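Local atomic coordinates of early transcribed membrane protein 13 (Plasmodium falciparum, PDB entry 2VWA), a protein that is of unknown function but binds phosphatidylethanolamine through its soluble domain and is probably essential for liver stage development of the malaria parasite. Residues N2-N7 with Q58-G63; V17-K22 with I70-Y75; N52-M57 with K79-L84. All coordinates share one frame; numbering follows the deposited sequence.

How the interactions relate
The domain is all helical, with helices 21-41, 44-50, 54-67 and 74-99. Interaction 1 lays the N-terminal tail, residues 2-7, on helix 54-67. Interaction 2 joins the lead-ins to helices 21-41 and 74-99, and interaction 3 packs helix 54-67 on helix 74-99. The centres of interactions 1 and 3 are about 12 Å apart, those of 2 and 3 about 16 Å, and those of 1 and 2 about 17 Å. Interaction 3 touches both others: Val-61 meets Leu-84, and Leu-72 meets Ala-80. The segments of every pair of contacts alternate along the chain. Each contact brings together residues far apart in sequence. Only interaction 3 contains lipid-pocket residues.

Interaction 1 of 3, residues N2-N7 with Q58-G63; sequences NKINLN and QKFVQG
Ile-4 and Leu-6 of the extended N-terminal tail lie against Lys-59, Phe-60 and Gly-63 of helix 54-67. The arrangement is a loop packed along one face of a helix, in an all-helical domain. Residues 2-7 form no regular strand.

The apolar contacts centre on the Phe-60 ring. Ile-4 reaches it with its last methyl, CD1, which sits over one face, displaced from the ring centre. This is a CH-pi contact, with CD1 3.9 Å from the ring centroid of Phe-60 and 27° off the ring normal. CG1 of Ile-4 lies beside its backbone N (chi1 -82°), and the extended second torsion then carries CD1 out to the ring. On its way CG1 passes Gly-63, where no side chain stands between the tail and the helix backbone. Leu-6 uses a single branch. Its CD2 meets Phe-60 CD2 at 4.1 Å, obliquely to the ring, and lies 4.0 Å from Lys-59 CB. Ser-34 and Ile-35 of helix 21-41 also touch Phe-60, so this ring joins the tail, helix 54-67 and helix 21-41.

The aliphatic part of Lys-59 lies against the Leu-6 carbonyl, with Lys-59 CD 3.1 Å from Leu-6 O. The chain then bends at its last torsion. The polar contact is made at its ammonium end, where NZ forms a hydrogen bond to the carbonyl O of Lys-8, the residue just after this tail segment.

Water provides a further link. One water molecule bridges the two backbones. It donates to Asn-5 O at 3.0 Å and also to Lys-59 O at 2.9 Å.

Interaction 2 of 3, residues V17-K22 with I70-Y75; sequences VDVSIK and ISLSKY
Val-19 and Asp-18 meet the segment from Ile-70 to Ser-73 where two helices begin. The motif is a pair of neighbouring helix N-caps. Ser-20 caps helix 21-41 through a weak bond from Arg-23 N, and Ser-73 caps helix 74-99.

Val-19 carries the apolar half. Its CB points toward residues 70-75, and its two methyls divide the work from CB onward. CG1 lies beside the backbone N, anti to the carbonyl carbon (chi1 -59°). It meets Ile-70 CG1 at 4.0 Å, the two side chains crossing at about a right angle. The same methyl is 3.5 Å from the backbone oxygen Ser-71 O. CG2 turns to the other neighbour and touches Leu-72 CD1 at 3.9 Å. Phe-27 of helix 21-41 touches both Ile-70 and Leu-72, and Tyr-24 touches Val-19. The valine thus fits into an apolar patch between the two helix starts.

The polar half lies one residue earlier. The CA atoms of Asp-18 and Ser-73 are 4.9 Å apart. The Asp-18 CB points away, but the carboxylate folds back toward Ser-73. Ser-73 OG donates to Asp-18 OD1 in a modelled hydrogen bond that is very short and of doubtful geometry. The same hydroxyl caps a backbone N at the start of its helix. Ser-73 N in turn bonds to Gln-76 OE1, a pattern consistent with a capping box. The Gln-76 amide also gives a hydrogen bond to Val-19 O, which adds a second polar tie between the helix starts. The carboxylate near this N-terminus would probably be favoured by the helix dipole. The modelled distance from Ser-73 OG to Asp-18 OD1 is 2.4 Å.

Interaction 3 of 3, residues N52-M57 with K79-L84; sequences NNMEYM and KAVMDL. With PTY (phosphatidylethanolamine), chain G.
Met-57 packs on Val-81 and Leu-84 where helix 54-67 approaches helix 74-99. This is helix-helix packing in the all-helical lipid-binding domain. The methionines are modelled as selenomethionine, with atom SE.

The buried part is the more fully enclosed. The CA atoms of Met-57 and Val-81 are 5.7 Å apart. Met-57 CB has two partners, Val-81 CG1 at 4.2 Å and, roughly at right angles to it, Leu-84 CB at 4.3 Å. Its first torsion is nearly eclipsed (chi1 4°), an unusual value that may reflect strain or uncertain placement. The chain beyond bends away, leaving SE beside the backbone C of Leu-84. Ala-31 and Ile-35 of helix 21-41 also touch Leu-84.

The exposed rim rests on the tips of Met-54 and Met-82. Both chains turn at their outer bonds. They cross obliquely, with Met-54 CE 4.0 Å from Met-82 SE. At the start of helix 54-67, Asn-53 OD1 caps the N-H of Tyr-56 at 2.8 Å.

Lys-79, Met-82 and Asp-83 form part of the phosphatidylethanolamine pocket, to which helix 21-41 adds Arg-32, Gln-36 and Glu-40. An acyl chain ends among the first three. Asp-83 forms a salt bridge to Arg-32 through OD2, and the same oxygen lies 3.1 Å from lipid C27. The terminal carbon C29 is 3.3 Å from Lys-79 O and 3.8 Å from Met-82 CB.

Interaction 1 of 3, residues N2-N7 with Q58-G63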
# COMPACT_ATOMS: atom_id res chain seq x y z
N ASN A 2 9.90 -12.66 0.17
CA ASN A 2 8.98 -11.77 -0.58
C ASN A 2 7.72 -11.38 0.21
O ASN A 2 6.63 -11.16 -0.35
CB ASN A 2 8.62 -12.39 -1.94
CG ASN A 2 8.07 -11.37 -2.93
OD1 ASN A 2 7.19 -11.69 -3.74
ND2 ASN A 2 8.59 -10.15 -2.88
N LYS A 3 7.87 -11.28 1.53
CA LYS A 3 6.81 -10.80 2.42
C LYS A 3 7.18 -9.41 2.95
O LYS A 3 8.31 -8.96 2.78
CB LYS A 3 6.64 -11.77 3.60
CG LYS A 3 7.91 -11.96 4.42
CD LYS A 3 7.62 -12.59 5.77
CE LYS A 3 8.91 -12.74 6.58
NZ LYS A 3 8.61 -13.24 7.94
N ILE A 4 6.23 -8.75 3.61
CA ILE A 4 6.49 -7.41 4.14
C ILE A 4 6.53 -7.39 5.66
O ILE A 4 5.77 -8.09 6.32
CB ILE A 4 5.48 -6.38 3.55
CG1 ILE A 4 5.95 -5.95 2.16
CG2 ILE A 4 5.30 -5.18 4.49
CD1 ILE A 4 5.04 -5.00 1.44
N ASN A 5 7.44 -6.61 6.23
CA ASN A 5 7.53 -6.50 7.67
C ASN A 5 6.98 -5.17 8.21
O ASN A 5 7.57 -4.10 8.00
CB ASN A 5 8.97 -6.72 8.14
CG ASN A 5 9.16 -6.38 9.60
OD1 ASN A 5 8.67 -7.07 10.49
ND2 ASN A 5 9.86 -5.29 9.86
N LEU A 6 5.86 -5.24 8.93
CA LEU A 6 5.21 -4.01 9.37
C LEU A 6 5.86 -3.45 10.62
O LEU A 6 5.48 -2.38 11.11
CB LEU A 6 3.71 -4.21 9.53
CG LEU A 6 3.05 -4.68 8.23
CD1 LEU A 6 1.75 -5.38 8.52
CD2 LEU A 6 2.86 -3.52 7.26
N ASN A 7 6.88 -4.16 11.10
CA ASN A 7 7.66 -3.75 12.26
C ASN A 7 8.83 -2.80 11.97
O ASN A 7 9.31 -2.13 12.89
CB ASN A 7 8.14 -4.97 13.05
CG ASN A 7 7.00 -5.66 13.78
OD1 ASN A 7 6.10 -5.01 14.32
ND2 ASN A 7 7.02 -6.99 13.80
N GLN A 58 1.85 3.36 4.06
CA GLN A 58 3.25 3.75 3.90
C GLN A 58 4.20 2.57 4.12
O GLN A 58 5.05 2.31 3.28
CB GLN A 58 3.61 4.86 4.87
CG GLN A 58 3.33 6.25 4.34
CD GLN A 58 4.39 7.26 4.78
OE1 GLN A 58 4.42 7.66 5.95
NE2 GLN A 58 5.27 7.66 3.85
N LYS A 59 4.03 1.86 5.23
CA LYS A 59 4.90 0.72 5.54
C LYS A 59 4.85 -0.28 4.41
O LYS A 59 5.86 -0.90 4.09
CB LYS A 59 4.52 0.06 6.85
CG LYS A 59 4.86 0.85 8.09
CD LYS A 59 4.58 -0.02 9.29
CE LYS A 59 4.50 0.77 10.58
NZ LYS A 59 5.85 1.06 11.10
N PHE A 60 3.67 -0.40 3.81
CA PHE A 60 3.47 -1.29 2.66
C PHE A 60 4.16 -0.85 1.38
O PHE A 60 4.75 -1.66 0.67
CB PHE A 60 1.98 -1.50 2.39
CG PHE A 60 1.60 -2.92 2.33
CD1 PHE A 60 1.76 -3.64 1.16
CD2 PHE A 60 1.16 -3.57 3.48
CE1 PHE A 60 1.45 -5.00 1.12
CE2 PHE A 60 0.85 -4.93 3.44
CZ PHE A 60 1.00 -5.64 2.27
N VAL A 61 4.09 0.44 1.09
CA VAL A 61 4.71 0.99 -0.10
C VAL A 61 6.24 0.94 0.05
O VAL A 61 6.96 0.68 -0.92
CB VAL A 61 4.18 2.44 -0.43
CG1 VAL A 61 5.00 3.09 -1.52
CG2 VAL A 61 2.70 2.41 -0.83
N GLN A 62 6.73 1.17 1.26
CA GLN A 62 8.15 1.13 1.53
C GLN A 62 8.74 -0.27 1.45
O GLN A 62 9.83 -0.45 0.90
CB GLN A 62 8.51 1.85 2.83
CG GLN A 62 8.44 3.37 2.64
CD GLN A 62 8.96 4.21 3.79
OE1 GLN A 62 8.88 5.44 3.74
NE2 GLN A 62 9.50 3.56 4.84
N GLY A 63 8.01 -1.26 1.98
CA GLY A 63 8.45 -2.64 2.00
C GLY A 63 8.49 -3.16 0.59
O GLY A 63 9.45 -3.81 0.15
O HOH W 1 7.88 -2.04 5.83

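Interaction 2 of 3, residues V17-K22 with I70-Y75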
# COMPACT_ATOMS: atom_id res chain seq x y z
N VAL A 17 14.19 11.30 -8.05
CA VAL A 17 14.20 10.92 -9.46
C VAL A 17 13.09 9.91 -9.79
O VAL A 17 13.20 8.73 -9.44
CB VAL A 17 15.57 10.31 -9.85
CG1 VAL A 17 15.61 9.99 -11.35
CG2 VAL A 17 16.70 11.28 -9.49
N ASP A 18 12.02 10.38 -10.44
CA ASP A 18 10.86 9.54 -10.75
C ASP A 18 11.21 8.31 -11.61
O ASP A 18 12.08 8.40 -12.50
CB ASP A 18 9.81 10.34 -11.54
CG ASP A 18 9.17 11.48 -10.76
OD1 ASP A 18 9.27 11.51 -9.51
OD2 ASP A 18 8.53 12.35 -11.41
N VAL A 19 10.53 7.19 -11.34
CA VAL A 19 10.50 6.09 -12.32
C VAL A 19 9.47 6.48 -13.40
O VAL A 19 8.68 7.39 -13.19
CB VAL A 19 10.12 4.72 -11.69
CG1 VAL A 19 11.08 4.32 -10.58
CG2 VAL A 19 8.60 4.72 -11.22
N SER A 20 9.47 5.79 -14.53
CA SER A 20 8.51 6.09 -15.59
C SER A 20 7.05 5.82 -15.19
O SER A 20 6.79 5.01 -14.29
CB SER A 20 8.81 5.26 -16.84
OG SER A 20 8.60 3.88 -16.57
N ILE A 21 6.12 6.45 -15.87
CA ILE A 21 4.70 6.20 -15.63
C ILE A 21 4.32 4.70 -15.76
O ILE A 21 3.59 4.18 -14.90
CB ILE A 21 3.81 7.12 -16.51
CG1 ILE A 21 3.98 8.59 -16.05
CG2 ILE A 21 2.33 6.70 -16.42
CD1 ILE A 21 3.08 9.66 -16.82
N LYS A 22 4.80 4.02 -16.79
CA LYS A 22 4.58 2.58 -16.93
C LYS A 22 5.01 1.74 -15.69
O LYS A 22 4.24 0.93 -15.18
CB LYS A 22 5.22 2.05 -18.23
CG LYS A 22 4.42 2.42 -19.47
CD LYS A 22 5.03 1.83 -20.74
CE LYS A 22 4.13 2.09 -21.97
NZ LYS A 22 4.17 3.56 -22.36
N ILE A 70 12.75 -1.52 -6.45
CA ILE A 70 12.42 -0.36 -7.26
C ILE A 70 12.37 0.84 -6.33
O ILE A 70 11.85 0.74 -5.21
CB ILE A 70 11.09 -0.53 -8.02
CG1 ILE A 70 10.92 0.58 -9.06
CG2 ILE A 70 9.93 -0.57 -7.05
CD1 ILE A 70 9.54 0.64 -9.69
N SER A 71 12.91 1.96 -6.77
CA SER A 71 12.91 3.11 -5.92
C SER A 71 12.08 4.24 -6.53
O SER A 71 12.54 4.97 -7.42
CB SER A 71 14.34 3.57 -5.60
OG SER A 71 14.30 4.82 -4.93
N LEU A 72 10.85 4.36 -6.03
CA LEU A 72 9.96 5.47 -6.36
C LEU A 72 10.57 6.74 -5.85
O LEU A 72 11.38 6.70 -4.93
CB LEU A 72 8.60 5.27 -5.69
CG LEU A 72 7.47 4.63 -6.51
CD1 LEU A 72 7.94 3.61 -7.51
CD2 LEU A 72 6.33 4.06 -5.64
N SER A 73 10.22 7.86 -6.46
CA SER A 73 10.53 9.14 -5.85
C SER A 73 9.60 9.46 -4.67
O SER A 73 8.51 8.86 -4.56
CB SER A 73 10.48 10.24 -6.89
OG SER A 73 9.17 10.44 -7.32
N LYS A 74 10.01 10.41 -3.82
CA LYS A 74 9.22 10.79 -2.65
C LYS A 74 7.82 11.15 -3.11
O LYS A 74 6.82 10.66 -2.55
CB LYS A 74 9.83 11.99 -1.91
CG LYS A 74 9.30 12.16 -0.46
CD LYS A 74 9.39 13.61 0.05
CE LYS A 74 10.69 13.90 0.85
NZ LYS A 74 11.96 13.99 0.02
N TYR A 75 7.74 11.96 -4.16
CA TYR A 75 6.45 12.36 -4.71
C TYR A 75 5.65 11.15 -5.21
O TYR A 75 4.42 11.11 -5.06
CB TYR A 75 6.61 13.47 -5.77
CG TYR A 75 5.48 13.58 -6.78
CD1 TYR A 75 4.42 14.48 -6.62
CD2 TYR A 75 5.50 12.79 -7.93
CE1 TYR A 75 3.39 14.56 -7.59
CE2 TYR A 75 4.50 12.86 -8.88
CZ TYR A 75 3.47 13.72 -8.70
OH TYR A 75 2.52 13.72 -9.70

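Interaction 3 of 3, residues N52-M57 with K79-L84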
# COMPACT_ATOMS: atom_id res chain seq x y z
N ASN A 52 -8.19 3.29 6.77
CA ASN A 52 -7.72 4.63 6.54
C ASN A 52 -6.42 4.86 7.30
O ASN A 52 -6.05 5.99 7.57
CB ASN A 52 -8.79 5.65 6.91
CG ASN A 52 -9.97 5.63 5.94
OD1 ASN A 52 -9.80 5.75 4.72
ND2 ASN A 52 -11.18 5.48 6.48
N ASN A 53 -5.72 3.80 7.65
CA ASN A 53 -4.50 3.96 8.38
C ASN A 53 -3.30 4.25 7.48
O ASN A 53 -2.79 3.35 6.81
CB ASN A 53 -4.24 2.75 9.28
CG ASN A 53 -3.06 2.98 10.16
OD1 ASN A 53 -1.96 3.19 9.69
ND2 ASN A 53 -3.29 2.97 11.46
N MSE A 54 -2.86 5.51 7.49
CA MSE A 54 -1.81 6.02 6.61
C MSE A 54 -0.46 5.33 6.80
O MSE A 54 0.19 4.92 5.83
CB MSE A 54 -1.64 7.52 6.82
CG MSE A 54 -2.90 8.28 6.51
SE MSE A 54 -3.23 8.30 4.56
CE MSE A 54 -3.05 10.25 4.31
N GLU A 55 -0.05 5.20 8.06
CA GLU A 55 1.19 4.54 8.42
C GLU A 55 1.24 3.09 7.89
O GLU A 55 2.28 2.61 7.40
CB GLU A 55 1.35 4.62 9.92
CG GLU A 55 2.56 3.92 10.49
CD GLU A 55 2.57 3.97 12.03
OE1 GLU A 55 3.13 4.96 12.57
OE2 GLU A 55 2.00 3.03 12.67
N TYR A 56 0.09 2.40 7.96
CA TYR A 56 -0.09 1.10 7.39
C TYR A 56 0.15 1.05 5.87
O TYR A 56 0.82 0.15 5.36
CB TYR A 56 -1.48 0.62 7.74
CG TYR A 56 -1.93 -0.65 7.07
CD1 TYR A 56 -1.16 -1.81 7.15
CD2 TYR A 56 -3.15 -0.69 6.40
CE1 TYR A 56 -1.59 -2.98 6.55
CE2 TYR A 56 -3.59 -1.85 5.80
CZ TYR A 56 -2.81 -2.99 5.88
OH TYR A 56 -3.27 -4.14 5.29
N MSE A 57 -0.38 2.02 5.14
CA MSE A 57 -0.13 2.01 3.71
C MSE A 57 1.29 2.39 3.34
O MSE A 57 1.85 1.80 2.43
CB MSE A 57 -1.16 2.81 2.94
CG MSE A 57 -2.13 3.49 3.80
SE MSE A 57 -3.87 3.21 3.01
CE MSE A 57 -4.96 3.00 4.61
N LYS A 79 2.05 9.62 -3.70
CA LYS A 79 0.94 9.39 -4.61
C LYS A 79 0.50 7.87 -4.55
O LYS A 79 -0.68 7.55 -4.61
CB LYS A 79 1.35 9.88 -6.00
CG LYS A 79 0.25 9.83 -7.04
CD LYS A 79 0.57 10.70 -8.26
CE LYS A 79 -0.01 10.06 -9.55
NZ LYS A 79 1.02 9.98 -10.68
N ALA A 80 1.45 6.96 -4.35
CA ALA A 80 1.12 5.55 -4.31
C ALA A 80 0.30 5.18 -3.05
O ALA A 80 -0.61 4.35 -3.12
CB ALA A 80 2.38 4.69 -4.44
N VAL A 81 0.66 5.80 -1.92
CA VAL A 81 -0.04 5.70 -0.64
C VAL A 81 -1.46 6.18 -0.76
O VAL A 81 -2.40 5.48 -0.39
CB VAL A 81 0.67 6.55 0.44
CG1 VAL A 81 -0.23 6.72 1.72
CG2 VAL A 81 2.03 5.95 0.79
N MSE A 82 -1.64 7.38 -1.31
CA MSE A 82 -3.00 7.87 -1.60
C MSE A 82 -3.81 6.87 -2.44
O MSE A 82 -5.00 6.65 -2.19
CB MSE A 82 -2.94 9.25 -2.27
CG MSE A 82 -2.51 10.38 -1.33
SE MSE A 82 -3.55 10.34 0.37
CE MSE A 82 -5.37 10.59 -0.39
N ASP A 83 -3.15 6.24 -3.41
CA ASP A 83 -3.81 5.30 -4.29
C ASP A 83 -4.24 4.05 -3.52
O ASP A 83 -5.35 3.60 -3.63
CB ASP A 83 -2.89 4.95 -5.46
CG ASP A 83 -3.59 4.12 -6.52
OD1 ASP A 83 -3.97 2.95 -6.24
OD2 ASP A 83 -3.75 4.63 -7.65
N LEU A 84 -3.34 3.51 -2.72
CA LEU A 84 -3.68 2.38 -1.84
C LEU A 84 -4.82 2.68 -0.89
O LEU A 84 -5.66 1.82 -0.66
CB LEU A 84 -2.44 1.91 -1.07
CG LEU A 84 -1.71 0.73 -1.71
CD1 LEU A 84 -1.63 0.82 -3.21
CD2 LEU A 84 -0.34 0.60 -1.09
C1 PTY G . -11.69 -9.08 -6.59
C2 PTY G . -13.91 -12.73 -2.08
C3 PTY G . -12.71 -12.01 -1.49
O4 PTY G . -11.25 -8.07 -7.50
C5 PTY G . -12.83 -9.40 -4.40
C6 PTY G . -11.98 -8.44 -5.23
O7 PTY G . -12.66 -7.20 -5.42
C8 PTY G . -12.24 -6.12 -4.52
O10 PTY G . -12.10 -6.34 -3.33
C11 PTY G . -11.98 -4.72 -5.05
C12 PTY G . -13.24 -4.20 -5.75
C13 PTY G . -13.25 -2.68 -5.89
C14 PTY G . -12.33 -2.19 -7.01
C15 PTY G . -13.10 -1.82 -8.28
C16 PTY G . -12.19 -1.77 -9.50
C17 PTY G . -11.56 -0.38 -9.64
C18 PTY G . -10.59 -0.30 -10.81
C19 PTY G . -10.34 1.15 -11.20
C20 PTY G . -8.93 1.59 -10.85
C21 PTY G . -8.90 2.59 -9.70
C22 PTY G . -9.17 4.01 -10.18
C23 PTY G . -7.92 4.89 -10.15
C24 PTY G . -7.88 5.79 -8.92
C25 PTY G . -6.43 6.18 -8.63
C26 PTY G . -6.24 6.81 -7.26
C27 PTY G . -4.87 7.47 -7.22
C28 PTY G . -4.78 8.63 -6.23
C29 PTY G . -3.33 9.01 -6.04
C30 PTY G . -11.98 -7.79 -8.73
C31 PTY G . -13.29 -7.03 -8.69
O30 PTY G . -11.51 -8.19 -9.78
C32 PTY G . -13.12 -5.63 -9.29
C33 PTY G . -14.47 -5.04 -9.66
C34 PTY G . -14.46 -4.42 -11.06
C35 PTY G . -15.66 -3.49 -11.25
C36 PTY G . -16.34 -3.75 -12.59
C37 PTY G . -16.11 -2.60 -13.57
C38 PTY G . -16.05 -3.11 -15.01
C39 PTY G . -14.65 -2.99 -15.60
C40 PTY G . -14.62 -2.02 -16.79
C41 PTY G . -13.22 -1.47 -17.03
C42 PTY G . -13.15 0.04 -16.78
C43 PTY G . -12.08 0.70 -17.65
C44 PTY G . -11.21 1.63 -16.83
P1 PTY G . -11.14 -11.28 -3.53
O11 PTY G . -11.54 -12.24 -2.29
O12 PTY G . -9.69 -10.88 -3.35
O13 PTY G . -11.55 -11.97 -4.81
O14 PTY G . -12.05 -9.95 -3.34
N1 PTY G . -14.28 -13.84 -1.21